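Local coordinates for protein NADH-dependent FAD reductase (Streptomyces globisporus, PDB 4R82) that uses NADH to reduce FAD, supplying freely diffusing FADH2 to the halogenase SgcC3 and the monooxygenase SgcC during biosynthesis of the enediyne antitumor antibiotic C-1027, at residues A95-A99 with Q109-V113; P80-V84 with E120-L125; V36-G40 with M72-L76. All blocks are in the same frame, centred on the assembly; numbering follows the deposited sequence.

Contact 1: residues A95-A99 with Q109-V113. With FAD (flavin-adenine dinucleotide), chain K.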
ATOM      1  N   ALA A  95     -10.975  13.763  -1.270  1.00 14.23           N
ATOM      2  CA  ALA A  95     -10.686  12.497  -1.936  1.00 13.04           C
ATOM      3  C   ALA A  95     -11.560  12.337  -3.175  1.00 12.76           C
ATOM      4  O   ALA A  95     -11.083  11.939  -4.237  1.00 13.39           O
ATOM      5  CB  ALA A  95     -10.882  11.328  -0.992  1.00 11.42           C
ATOM      6  N   ARG A  96     -12.840  12.648  -3.031  1.00 14.43           N
ATOM      7  CA  ARG A  96     -13.751  12.549  -4.168  1.00 12.73           C
ATOM      8  C   ARG A  96     -13.406  13.551  -5.260  1.00 17.82           C
ATOM      9  O   ARG A  96     -13.444  13.227  -6.452  1.00 17.58           O
ATOM     10  CB  ARG A  96     -15.197  12.710  -3.712  1.00 16.99           C
ATOM     11  CG  ARG A  96     -15.671  11.550  -2.859  1.00 18.66           C
ATOM     12  CD  ARG A  96     -17.149  11.671  -2.525  1.00 23.86           C
ATOM     13  NE  ARG A  96     -17.554  10.635  -1.578  1.00 29.65           N
ATOM     14  CZ  ARG A  96     -17.877   9.396  -1.930  1.00 38.46           C
ATOM     15  NH1 ARG A  96     -18.231   8.510  -1.009  1.00 37.72           N
ATOM     16  NH2 ARG A  96     -17.844   9.042  -3.208  1.00 42.81           N
ATOM     17  N   HIS A  97     -13.040  14.759  -4.850  1.00 14.59           N
ATOM     18  CA  HIS A  97     -12.770  15.826  -5.802  1.00 16.15           C
ATOM     19  C   HIS A  97     -11.591  15.487  -6.710  1.00 16.61           C
ATOM     20  O   HIS A  97     -11.647  15.687  -7.934  1.00 17.57           O
ATOM     21  CB  HIS A  97     -12.482  17.130  -5.067  1.00 17.23           C
ATOM     22  CG  HIS A  97     -12.136  18.259  -5.980  1.00 21.23           C
ATOM     23  ND1 HIS A  97     -13.047  18.811  -6.856  1.00 26.84           N
ATOM     24  CD2 HIS A  97     -10.974  18.923  -6.173  1.00 20.75           C
ATOM     25  CE1 HIS A  97     -12.462  19.777  -7.541  1.00 27.39           C
ATOM     26  NE2 HIS A  97     -11.207  19.868  -7.142  1.00 27.14           N
ATOM     27  N   PHE A  98     -10.521  14.971  -6.114  1.00 13.30           N
ATOM     28  CA  PHE A  98      -9.323  14.653  -6.880  1.00 12.22           C
ATOM     29  C   PHE A  98      -9.381  13.292  -7.565  1.00 13.52           C
ATOM     30  O   PHE A  98      -8.435  12.883  -8.236  1.00 13.29           O
ATOM     31  CB  PHE A  98      -8.073  14.803  -6.002  1.00  9.89           C
ATOM     32  CG  PHE A  98      -7.720  16.240  -5.728  1.00 12.86           C
ATOM     33  CD1 PHE A  98      -7.157  17.028  -6.732  1.00 12.35           C
ATOM     34  CD2 PHE A  98      -7.981  16.810  -4.488  1.00 15.29           C
ATOM     35  CE1 PHE A  98      -6.836  18.361  -6.488  1.00 14.88           C
ATOM     36  CE2 PHE A  98      -7.668  18.146  -4.240  1.00 15.01           C
ATOM     37  CZ  PHE A  98      -7.101  18.919  -5.240  1.00 14.31           C
ATOM     38  N   ALA A  99     -10.507  12.598  -7.411  1.00 12.82           N
ATOM     39  CA  ALA A  99     -10.764  11.374  -8.169  1.00 13.79           C
ATOM     40  C   ALA A  99     -11.686  11.634  -9.361  1.00 13.59           C
ATOM     41  O   ALA A  99     -11.916  10.735 -10.185  1.00 18.19           O
ATOM     42  CB  ALA A  99     -11.364  10.310  -7.271  1.00 14.46           C
ATOM     43  N   GLN A 109      -8.448  23.184 -10.681  1.00 27.69           N
ATOM     44  CA  GLN A 109      -8.735  21.972  -9.914  1.00 26.64           C
ATOM     45  C   GLN A 109      -8.577  22.226  -8.407  1.00 27.65           C
ATOM     46  O   GLN A 109      -9.164  21.525  -7.577  1.00 28.28           O
ATOM     47  CB  GLN A 109      -7.814  20.829 -10.370  1.00 28.36           C
ATOM     48  CG  GLN A 109      -8.237  19.432  -9.914  1.00 23.95           C
ATOM     49  CD  GLN A 109      -7.192  18.363 -10.225  1.00 27.99           C
ATOM     50  OE1 GLN A 109      -6.023  18.672 -10.473  1.00 25.67           O
ATOM     51  NE2 GLN A 109      -7.608  17.100 -10.193  1.00 25.52           N
ATOM     52  N   PHE A 110      -7.801  23.250  -8.057  1.00 24.81           N
ATOM     53  CA  PHE A 110      -7.431  23.491  -6.664  1.00 26.66           C
ATOM     54  C   PHE A 110      -8.200  24.626  -5.960  1.00 37.22           C
ATOM     55  O   PHE A 110      -7.903  24.948  -4.807  1.00 42.28           O
ATOM     56  CB  PHE A 110      -5.929  23.773  -6.568  1.00 23.40           C
ATOM     57  CG  PHE A 110      -5.066  22.575  -6.834  1.00 16.60           C
ATOM     58  CD1 PHE A 110      -4.739  21.703  -5.806  1.00 15.21           C
ATOM     59  CD2 PHE A 110      -4.571  22.328  -8.112  1.00 17.86           C
ATOM     60  CE1 PHE A 110      -3.937  20.596  -6.042  1.00 14.58           C
ATOM     61  CE2 PHE A 110      -3.760  21.222  -8.351  1.00 16.96           C
ATOM     62  CZ  PHE A 110      -3.447  20.360  -7.321  1.00 18.76           C
ATOM     63  N   ASP A 111      -9.176  25.236  -6.630  1.00 38.91           N
ATOM     64  CA  ASP A 111      -9.905  26.343  -5.997  1.00 46.90           C
ATOM     65  C   ASP A 111     -11.007  25.891  -5.028  1.00 46.21           C
ATOM     66  O   ASP A 111     -11.651  26.717  -4.379  1.00 52.95           O
ATOM     67  CB  ASP A 111     -10.438  27.344  -7.034  1.00 55.31           C
ATOM     68  CG  ASP A 111     -11.290  26.690  -8.104  1.00 62.89           C
ATOM     69  OD1 ASP A 111     -11.883  25.623  -7.837  1.00 65.87           O
ATOM     70  OD2 ASP A 111     -11.376  27.258  -9.216  1.00 67.26           O
ATOM     71  N   THR A 112     -11.201  24.580  -4.929  1.00 43.66           N
ATOM     72  CA  THR A 112     -12.179  23.985  -4.019  1.00 45.55           C
ATOM     73  C   THR A 112     -11.539  23.675  -2.668  1.00 42.66           C
ATOM     74  O   THR A 112     -12.201  23.650  -1.625  1.00 43.43           O
ATOM     75  CB  THR A 112     -12.778  22.698  -4.647  1.00 51.68           C
ATOM     76  OG1 THR A 112     -13.872  23.057  -5.498  1.00 56.86           O
ATOM     77  CG2 THR A 112     -13.269  21.709  -3.589  1.00 47.55           C
ATOM     78  N   VAL A 113     -10.226  23.479  -2.696  1.00 34.82           N
ATOM     79  CA  VAL A 113      -9.499  23.002  -1.536  1.00 30.02           C
ATOM     80  C   VAL A 113      -8.526  24.072  -1.028  1.00 25.73           C
ATOM     81  O   VAL A 113      -8.093  24.944  -1.787  1.00 31.66           O
ATOM     82  CB  VAL A 113      -8.743  21.697  -1.902  1.00 44.44           C
ATOM     83  CG1 VAL A 113      -7.675  21.973  -2.946  1.00 45.04           C
ATOM     84  CG2 VAL A 113      -8.136  21.051  -0.680  1.00 44.25           C
TER
HETATM   85  N1  FAD K 209      -5.699   6.005  -9.814  1.00 10.22           N
HETATM   86  C2  FAD K 209      -4.455   5.577  -9.963  1.00 10.44           C
HETATM   87  O2  FAD K 209      -3.870   5.627 -11.221  1.00 12.15           O
HETATM   88  N3  FAD K 209      -3.712   5.110  -8.963  1.00  9.36           N
HETATM   89  C4  FAD K 209      -4.236   5.043  -7.729  1.00 11.38           C
HETATM   90  O4  FAD K 209      -3.477   4.564  -6.679  1.00 10.86           O
HETATM   91  C4X FAD K 209      -5.578   5.462  -7.509  1.00  9.03           C
HETATM   92  N5  FAD K 209      -6.120   5.374  -6.254  1.00 10.30           N
HETATM   93  C5X FAD K 209      -7.397   5.814  -6.066  1.00 10.43           C
HETATM   94  C6  FAD K 209      -7.949   5.741  -4.761  1.00 10.21           C
HETATM   95  C7  FAD K 209      -9.265   6.165  -4.558  1.00 10.38           C
HETATM   96  C7M FAD K 209      -9.896   6.098  -3.149  1.00 11.89           C
HETATM   97  C8  FAD K 209     -10.019   6.675  -5.629  1.00 12.04           C
HETATM   98  C8M FAD K 209     -11.440   7.139  -5.378  1.00 14.49           C
HETATM   99  C9  FAD K 209      -9.471   6.750  -6.919  1.00 10.46           C
HETATM  100  C9A FAD K 209      -8.142   6.317  -7.144  1.00 13.59           C
HETATM  101  N10 FAD K 209      -7.595   6.395  -8.412  1.00 12.60           N
HETATM  102  C10 FAD K 209      -6.313   5.962  -8.584  1.00  9.47           C
HETATM  103  C1' FAD K 209      -8.343   6.900  -9.565  1.00 12.60           C
HETATM  104  C2' FAD K 209      -8.071   8.359  -9.874  1.00 11.72           C
HETATM  105  O2' FAD K 209      -8.124   9.094  -8.660  1.00 12.63           O
HETATM  106  C3' FAD K 209      -9.189   8.887 -10.765  1.00 14.22           C
HETATM  107  O3' FAD K 209     -10.434   8.551 -10.183  1.00 17.99           O
HETATM  108  C4' FAD K 209      -9.161   8.227 -12.108  1.00 19.70           C
HETATM  109  O4' FAD K 209      -7.827   8.142 -12.530  1.00 29.21           O
HETATM  110  C5' FAD K 209     -10.056   8.967 -13.133  1.00 21.74           C
HETATM  111  O5' FAD K 209      -9.511  10.218 -13.586  1.00 32.47           O
HETATM  112  P   FAD K 209      -7.956  10.369 -14.091  1.00 49.19           P
HETATM  113  O1P FAD K 209      -7.830  11.449 -15.158  1.00 58.91           O
HETATM  114  O2P FAD K 209      -7.507   9.046 -14.665  1.00 44.29           O
HETATM  115  O3P FAD K 209      -7.103  10.750 -12.905  1.00 50.05           O
HETATM  116  O   HOH W   1     -10.401  16.472 -10.155  1.00 24.70           O
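In the split-barrel fold of this flavin reductase family, the chain of helix 92-97 runs on through Phe-98 and Ala-99 into the FAD pocket, and His-97 and Phe-98 pack against the loop 109-113. With CG anti to the backbone N (chi1 177°), the imidazole of His-97 points at the loop and donates from NE2 to the backbone O of Gln-109 (2.7 Å). The bond is fairly straight, 161° at the hydrogen, and lies in the carbonyl plane as well as close to the ring plane, which limits rotation of the imidazole. Thr-112 sits over one face of that ring, its CB 4.2 Å from the centroid in a CH-pi contact. Phe-98 CZ lies 3.7 Å from CE1 of Phe-110, the two rings inclined at 49°, while Val-113 CG1 touches the Phe-98 ring edge at CZ (3.9 Å). The extended chain of Gln-109 crosses the same ring, with NE2 3.5 Å from Phe-98 CD1. That NE2 also donates to a water which donates to His-97 O, and OE1 accepts from Gly-46 N on strand 45-49. At Ala-99 the backbone O accepts from the ribityl O3' of FAD (2.6 Å).

Contact 2: residues P80-V84 with E120-L125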
ATOM      1  N   PRO A  80      10.156  16.404 -12.530  1.00 14.45           N
ATOM      2  CA  PRO A  80      11.172  15.724 -11.720  1.00 15.31           C
ATOM      3  C   PRO A  80      10.730  15.396 -10.295  1.00 14.66           C
ATOM      4  O   PRO A  80      11.397  14.605  -9.617  1.00 16.69           O
ATOM      5  CB  PRO A  80      12.315  16.746 -11.684  1.00 14.91           C
ATOM      6  CG  PRO A  80      11.600  18.075 -11.706  1.00 17.55           C
ATOM      7  CD  PRO A  80      10.435  17.845 -12.676  1.00 17.27           C
ATOM      8  N   THR A  81       9.633  15.991  -9.836  1.00 11.44           N
ATOM      9  CA  THR A  81       9.216  15.816  -8.447  1.00 10.76           C
ATOM     10  C   THR A  81       7.710  15.734  -8.347  1.00 16.29           C
ATOM     11  O   THR A  81       7.002  16.209  -9.234  1.00 16.76           O
ATOM     12  CB  THR A  81       9.651  16.994  -7.532  1.00 16.68           C
ATOM     13  OG1 THR A  81       9.095  18.217  -8.029  1.00 22.70           O
ATOM     14  CG2 THR A  81      11.168  17.124  -7.450  1.00 15.61           C
ATOM     15  N   PHE A  82       7.224  15.139  -7.262  1.00 14.08           N
ATOM     16  CA  PHE A  82       5.790  15.112  -6.989  1.00 12.25           C
ATOM     17  C   PHE A  82       5.579  15.219  -5.495  1.00 13.50           C
ATOM     18  O   PHE A  82       6.528  15.121  -4.721  1.00 13.61           O
ATOM     19  CB  PHE A  82       5.088  13.857  -7.556  1.00 13.39           C
ATOM     20  CG  PHE A  82       5.556  12.542  -6.955  1.00 11.61           C
ATOM     21  CD1 PHE A  82       6.622  11.854  -7.516  1.00 16.13           C
ATOM     22  CD2 PHE A  82       4.930  11.993  -5.836  1.00 13.40           C
ATOM     23  CE1 PHE A  82       7.053  10.643  -6.991  1.00 14.91           C
ATOM     24  CE2 PHE A  82       5.362  10.782  -5.296  1.00 13.06           C
ATOM     25  CZ  PHE A  82       6.429  10.106  -5.875  1.00 13.20           C
ATOM     26  N   ALA A  83       4.348  15.464  -5.080  1.00 10.29           N
ATOM     27  CA  ALA A  83       4.076  15.509  -3.655  1.00 11.82           C
ATOM     28  C   ALA A  83       2.961  14.549  -3.314  1.00  9.46           C
ATOM     29  O   ALA A  83       2.114  14.212  -4.163  1.00 11.74           O
ATOM     30  CB  ALA A  83       3.735  16.918  -3.195  1.00 11.04           C
ATOM     31  N   VAL A  84       2.988  14.084  -2.072  1.00  8.57           N
ATOM     32  CA  VAL A  84       1.932  13.210  -1.573  1.00  7.66           C
ATOM     33  C   VAL A  84       1.310  13.845  -0.336  1.00 10.59           C
ATOM     34  O   VAL A  84       2.021  14.196   0.607  1.00 11.90           O
ATOM     35  CB  VAL A  84       2.499  11.818  -1.205  1.00 10.62           C
ATOM     36  CG1 VAL A  84       1.396  10.913  -0.620  1.00 12.75           C
ATOM     37  CG2 VAL A  84       3.154  11.162  -2.408  1.00 12.20           C
ATOM     38  N   GLU A 120       9.797  22.340  -2.318  1.00 20.23           N
ATOM     39  CA  GLU A 120      10.742  21.514  -3.081  1.00 25.30           C
ATOM     40  C   GLU A 120      10.154  20.987  -4.387  1.00 24.21           C
ATOM     41  O   GLU A 120      10.862  20.799  -5.378  1.00 26.26           O
ATOM     42  CB  GLU A 120      11.229  20.334  -2.234  1.00 30.08           C
ATOM     43  CG  GLU A 120      12.016  20.735  -1.009  1.00 33.13           C
ATOM     44  CD  GLU A 120      13.288  21.475  -1.367  1.00 35.88           C
ATOM     45  OE1 GLU A 120      13.878  21.162  -2.424  1.00 33.54           O
ATOM     46  OE2 GLU A 120      13.690  22.371  -0.594  1.00 44.39           O
ATOM     47  N   SER A 121       8.851  20.744  -4.377  1.00 23.26           N
ATOM     48  CA  SER A 121       8.183  20.129  -5.514  1.00 21.55           C
ATOM     49  C   SER A 121       7.492  21.149  -6.398  1.00 22.53           C
ATOM     50  O   SER A 121       7.193  20.867  -7.560  1.00 22.23           O
ATOM     51  CB  SER A 121       7.137  19.138  -5.019  1.00 20.03           C
ATOM     52  OG  SER A 121       6.145  19.808  -4.256  1.00 19.55           O
ATOM     53  N   GLY A 122       7.206  22.322  -5.841  1.00 17.01           N
ATOM     54  CA  GLY A 122       6.412  23.315  -6.546  1.00 17.14           C
ATOM     55  C   GLY A 122       4.962  22.873  -6.675  1.00 17.26           C
ATOM     56  O   GLY A 122       4.175  23.479  -7.408  1.00 18.01           O
ATOM     57  N   ALA A 123       4.613  21.814  -5.949  1.00 15.15           N
ATOM     58  CA  ALA A 123       3.269  21.238  -6.019  1.00 18.07           C
ATOM     59  C   ALA A 123       2.405  21.731  -4.875  1.00 17.85           C
ATOM     60  O   ALA A 123       2.896  21.920  -3.752  1.00 15.09           O
ATOM     61  CB  ALA A 123       3.345  19.726  -5.995  1.00 14.96           C
ATOM     62  N   PRO A 124       1.108  21.942  -5.150  1.00 16.36           N
ATOM     63  CA  PRO A 124       0.192  22.278  -4.059  1.00 14.77           C
ATOM     64  C   PRO A 124       0.096  21.129  -3.062  1.00 15.52           C
ATOM     65  O   PRO A 124      -0.055  19.974  -3.461  1.00 16.46           O
ATOM     66  CB  PRO A 124      -1.149  22.478  -4.780  1.00 15.92           C
ATOM     67  CG  PRO A 124      -0.777  22.810  -6.197  1.00 18.27           C
ATOM     68  CD  PRO A 124       0.441  21.975  -6.468  1.00 14.84           C
ATOM     69  N   LEU A 125       0.200  21.433  -1.772  1.00 11.98           N
ATOM     70  CA  LEU A 125       0.089  20.403  -0.749  1.00 11.11           C
ATOM     71  C   LEU A 125      -1.270  20.606  -0.085  1.00 11.53           C
ATOM     72  O   LEU A 125      -1.630  21.735   0.221  1.00 15.74           O
ATOM     73  CB  LEU A 125       1.196  20.575   0.294  1.00 13.37           C
ATOM     74  CG  LEU A 125       2.614  20.639  -0.275  1.00 17.36           C
ATOM     75  CD1 LEU A 125       3.626  20.922   0.823  1.00 17.35           C
ATOM     76  CD2 LEU A 125       2.929  19.337  -0.935  1.00 20.29           C
TER
HETATM   77  O   HOH W   2       6.005  18.832  -9.082  1.00 19.60           O
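Strand 81-84 and the turn entering strand 124-126 run in step without any direct backbone hydrogen bond, their CA atoms 5.3 Å apart at Thr-81 and Ser-121 and 6.2 Å at Ala-83 and Ala-123. A water fills in for such a bond, donating to Thr-81 O and to Ser-121 O. Thr-81 carries OG1 between its backbone N and carbonyl carbon (chi1 59°), which brings the hydroxyl to 3.3 Å from Ser-121 CA; at most a weak hydrogen bond runs from it to Ser-121 O, since the same proton has another acceptor within reach. Ser-121 itself forms an ST turn, in which OG accepts from Ala-123 N at 3.0 Å across Gly-122. Strand 81-86 belongs to the antiparallel barrel sheet, between strands 35-39 and 131-143, whereas strand 124-126 pairs with 115-117 in a separate two-stranded sheet. Glu-134, on the neighbouring strand 131-143, also holds the turn: its OE1 accepts from the backbone N of both Glu-120 and Ser-121. Farther along, Ala-83 CB faces Ala-123 CB at 4.0 Å. Leu-125 brings its CD2 methyl against the same Ala-83 CB at 3.4 Å, tighter than an ordinary van der Waals contact.

Contact 3: residues V36-G40 with M72-L76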
ATOM      1  N   VAL A  36      -3.643  12.300  -1.849  1.00  8.54           N
ATOM      2  CA  VAL A  36      -3.741  13.016  -3.121  1.00  8.00           C
ATOM      3  C   VAL A  36      -2.309  13.245  -3.560  1.00 11.66           C
ATOM      4  O   VAL A  36      -1.500  13.814  -2.813  1.00 11.96           O
ATOM      5  CB  VAL A  36      -4.481  14.357  -3.000  1.00 11.25           C
ATOM      6  CG1 VAL A  36      -4.436  15.114  -4.325  1.00 11.58           C
ATOM      7  CG2 VAL A  36      -5.936  14.129  -2.582  1.00 11.28           C
ATOM      8  N   VAL A  37      -1.987  12.770  -4.756  1.00 10.30           N
ATOM      9  CA  VAL A  37      -0.696  13.046  -5.359  1.00 11.22           C
ATOM     10  C   VAL A  37      -0.807  14.338  -6.152  1.00 10.44           C
ATOM     11  O   VAL A  37      -1.762  14.513  -6.914  1.00 10.80           O
ATOM     12  CB  VAL A  37      -0.283  11.900  -6.300  1.00  9.54           C
ATOM     13  CG1 VAL A  37       1.005  12.247  -7.056  1.00 11.31           C
ATOM     14  CG2 VAL A  37      -0.095  10.611  -5.503  1.00  9.55           C
ATOM     15  N   THR A  38       0.158  15.241  -5.989  1.00  8.40           N
ATOM     16  CA  THR A  38       0.118  16.485  -6.746  1.00  8.91           C
ATOM     17  C   THR A  38       1.433  16.769  -7.450  1.00  9.69           C
ATOM     18  O   THR A  38       2.499  16.284  -7.044  1.00 11.72           O
ATOM     19  CB  THR A  38      -0.249  17.695  -5.862  1.00 13.04           C
ATOM     20  OG1 THR A  38       0.682  17.789  -4.771  1.00 12.52           O
ATOM     21  CG2 THR A  38      -1.662  17.553  -5.299  1.00 12.05           C
ATOM     22  N   VAL A  39       1.339  17.560  -8.511  1.00 12.77           N
ATOM     23  CA  VAL A  39       2.520  18.049  -9.213  1.00 10.16           C
ATOM     24  C   VAL A  39       2.375  19.529  -9.487  1.00 14.14           C
ATOM     25  O   VAL A  39       1.259  20.060  -9.501  1.00 14.18           O
ATOM     26  CB  VAL A  39       2.736  17.314 -10.560  1.00 12.65           C
ATOM     27  CG1 VAL A  39       3.020  15.840 -10.331  1.00 12.26           C
ATOM     28  CG2 VAL A  39       1.520  17.499 -11.463  1.00 13.07           C
ATOM     29  N   GLY A  40       3.512  20.193  -9.692  1.00 11.59           N
ATOM     30  CA  GLY A  40       3.528  21.585 -10.087  1.00 12.94           C
ATOM     31  C   GLY A  40       3.665  21.679 -11.592  1.00 16.90           C
ATOM     32  O   GLY A  40       2.926  21.021 -12.330  1.00 16.91           O
HETATM   33  N   MSE A  72      -2.370  12.561 -14.986  1.00 22.42           N
HETATM   34  CA  MSE A  72      -1.287  12.603 -14.010  1.00 18.24           C
HETATM   35  C   MSE A  72      -0.093  11.764 -14.475  1.00 20.25           C
HETATM   36  O   MSE A  72       1.062  12.081 -14.186  1.00 21.65           O
HETATM   37  CB  MSE A  72      -1.775  12.119 -12.644  1.00 21.97           C
HETATM   38  CG  MSE A  72      -0.666  11.995 -11.599  1.00 19.14           C
HETATM   39 SE   MSE A  72       0.188  13.703 -11.229  0.49 14.43          SE
HETATM   40  CE  MSE A  72      -1.352  14.523 -10.426  1.00  9.41           C
ATOM     41  N   HIS A  73      -0.372  10.692 -15.204  1.00 21.27           N
ATOM     42  CA  HIS A  73       0.706   9.873 -15.724  1.00 17.96           C
ATOM     43  C   HIS A  73       1.604  10.710 -16.645  1.00 18.47           C
ATOM     44  O   HIS A  73       2.823  10.646 -16.535  1.00 20.02           O
ATOM     45  CB  HIS A  73       0.146   8.663 -16.468  1.00 16.84           C
ATOM     46  CG  HIS A  73       1.185   7.671 -16.875  1.00 14.35           C
ATOM     47  ND1 HIS A  73       1.934   7.807 -18.024  1.00 17.59           N
ATOM     48  CD2 HIS A  73       1.597   6.523 -16.288  1.00 12.80           C
ATOM     49  CE1 HIS A  73       2.769   6.787 -18.125  1.00 19.28           C
ATOM     50  NE2 HIS A  73       2.576   5.989 -17.089  1.00 15.56           N
ATOM     51  N   GLN A  74       1.011  11.508 -17.529  1.00 15.64           N
ATOM     52  CA  GLN A  74       1.813  12.322 -18.452  1.00 17.63           C
ATOM     53  C   GLN A  74       2.627  13.366 -17.684  1.00 20.61           C
ATOM     54  O   GLN A  74       3.787  13.637 -18.016  1.00 20.36           O
ATOM     55  CB  GLN A  74       0.935  12.979 -19.526  1.00 25.99           C
ATOM     56  N   ARG A  75       2.041  13.919 -16.624  1.00 18.31           N
ATOM     57  CA  ARG A  75       2.758  14.906 -15.807  1.00 15.36           C
ATOM     58  C   ARG A  75       3.954  14.316 -15.086  1.00 18.93           C
ATOM     59  O   ARG A  75       5.045  14.880 -15.120  1.00 22.60           O
ATOM     60  CB  ARG A  75       1.827  15.518 -14.773  1.00 20.17           C
ATOM     61  CG  ARG A  75       0.639  16.218 -15.365  1.00 23.83           C
ATOM     62  CD  ARG A  75       1.021  17.551 -15.967  1.00 34.22           C
ATOM     63  NE  ARG A  75      -0.145  18.426 -15.999  1.00 42.01           N
ATOM     64  CZ  ARG A  75      -1.048  18.410 -16.971  1.00 46.16           C
ATOM     65  NH1 ARG A  75      -0.899  17.575 -17.993  1.00 42.09           N
ATOM     66  NH2 ARG A  75      -2.089  19.230 -16.928  1.00 50.43           N
ATOM     67  N   LEU A  76       3.736  13.192 -14.413  1.00 17.15           N
ATOM     68  CA  LEU A  76       4.791  12.533 -13.661  1.00 21.08           C
ATOM     69  C   LEU A  76       5.936  12.086 -14.551  1.00 22.79           C
ATOM     70  O   LEU A  76       7.092  12.092 -14.130  1.00 26.57           O
ATOM     71  CB  LEU A  76       4.240  11.336 -12.894  1.00 16.65           C
ATOM     72  CG  LEU A  76       3.293  11.643 -11.742  1.00 15.72           C
ATOM     73  CD1 LEU A  76       2.590  10.372 -11.287  1.00 16.64           C
ATOM     74  CD2 LEU A  76       4.064  12.284 -10.596  1.00 17.62           C
TER
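The flat group at the junction of Val-37 and Met-72 is the peptide that joins Val-37 to Thr-38: the CE methyl of Met-72, modelled as selenomethionine, stands above its carbonyl plane, 3.5 Å from Val-37 O. No aromatic ring takes part, and no hydrogen bond crosses between the segments. The rest is aliphatic and centres on Val-39, whose two methyl groups are shared among three helix residues. CG1 meets Met-72 SE at 3.7 Å and, equally close, Leu-76 CD2; CG2 rests 3.9 Å from Arg-75 CB. The Met-72 chain leaves the helix with CG anti to the backbone N and then folds twice (chi2 62°, chi3 66°), which lays the selenium along Val-39 and turns the methyl back to the carbonyl. Val-37 makes a looser approach, its CG1 4.5 Å from Met-72 SE. Arg-75 lends only its aliphatic root here, since its guanidinium end is engaged elsewhere, NE donating to Glu-43 O. The axes of the short segments, strand 36-39 and helix 72-76, approach to 9.4 Å at 50°, a helix lying obliquely over a strand of the split barrel, held by aliphatic contacts. Around them, Leu-76 also reaches Phe-82 on strand 81-86 and Ile-64 and Val-66 on strand 61-67, Val-66 being an FAD-binding residue. Met-72 touches Arg-45 and Met-47 as well, so side chains of the helix reach the adjacent strands 45-49, 35-39 and 81-86, and also strand 61-67 farther round the sheet.

How the contacts relate
All three contacts lie within the flavin reductase domain. Contact 3 comes first along the chain; the span between the two segments of contact 2 then contains the whole of contact 1. Contacts 2 and 3 are closest, their centres 8 Å apart, because strands 35-39 and 81-86 are neighbours in the barrel sheet. Contact 1 is about 14 Å from contact 3 and 16 Å from contact 2. Thr-38 lies at the meeting point: its backbone O accepts from Ala-83 N, its OG1 is hydrogen-bonded to Pro-124 O, and Phe-110 packs on its methyl. Strand 35-39 thereby links the helix of contact 3 to the 109-125 region and, through Val-36 and Phe-98, to the FAD pocket.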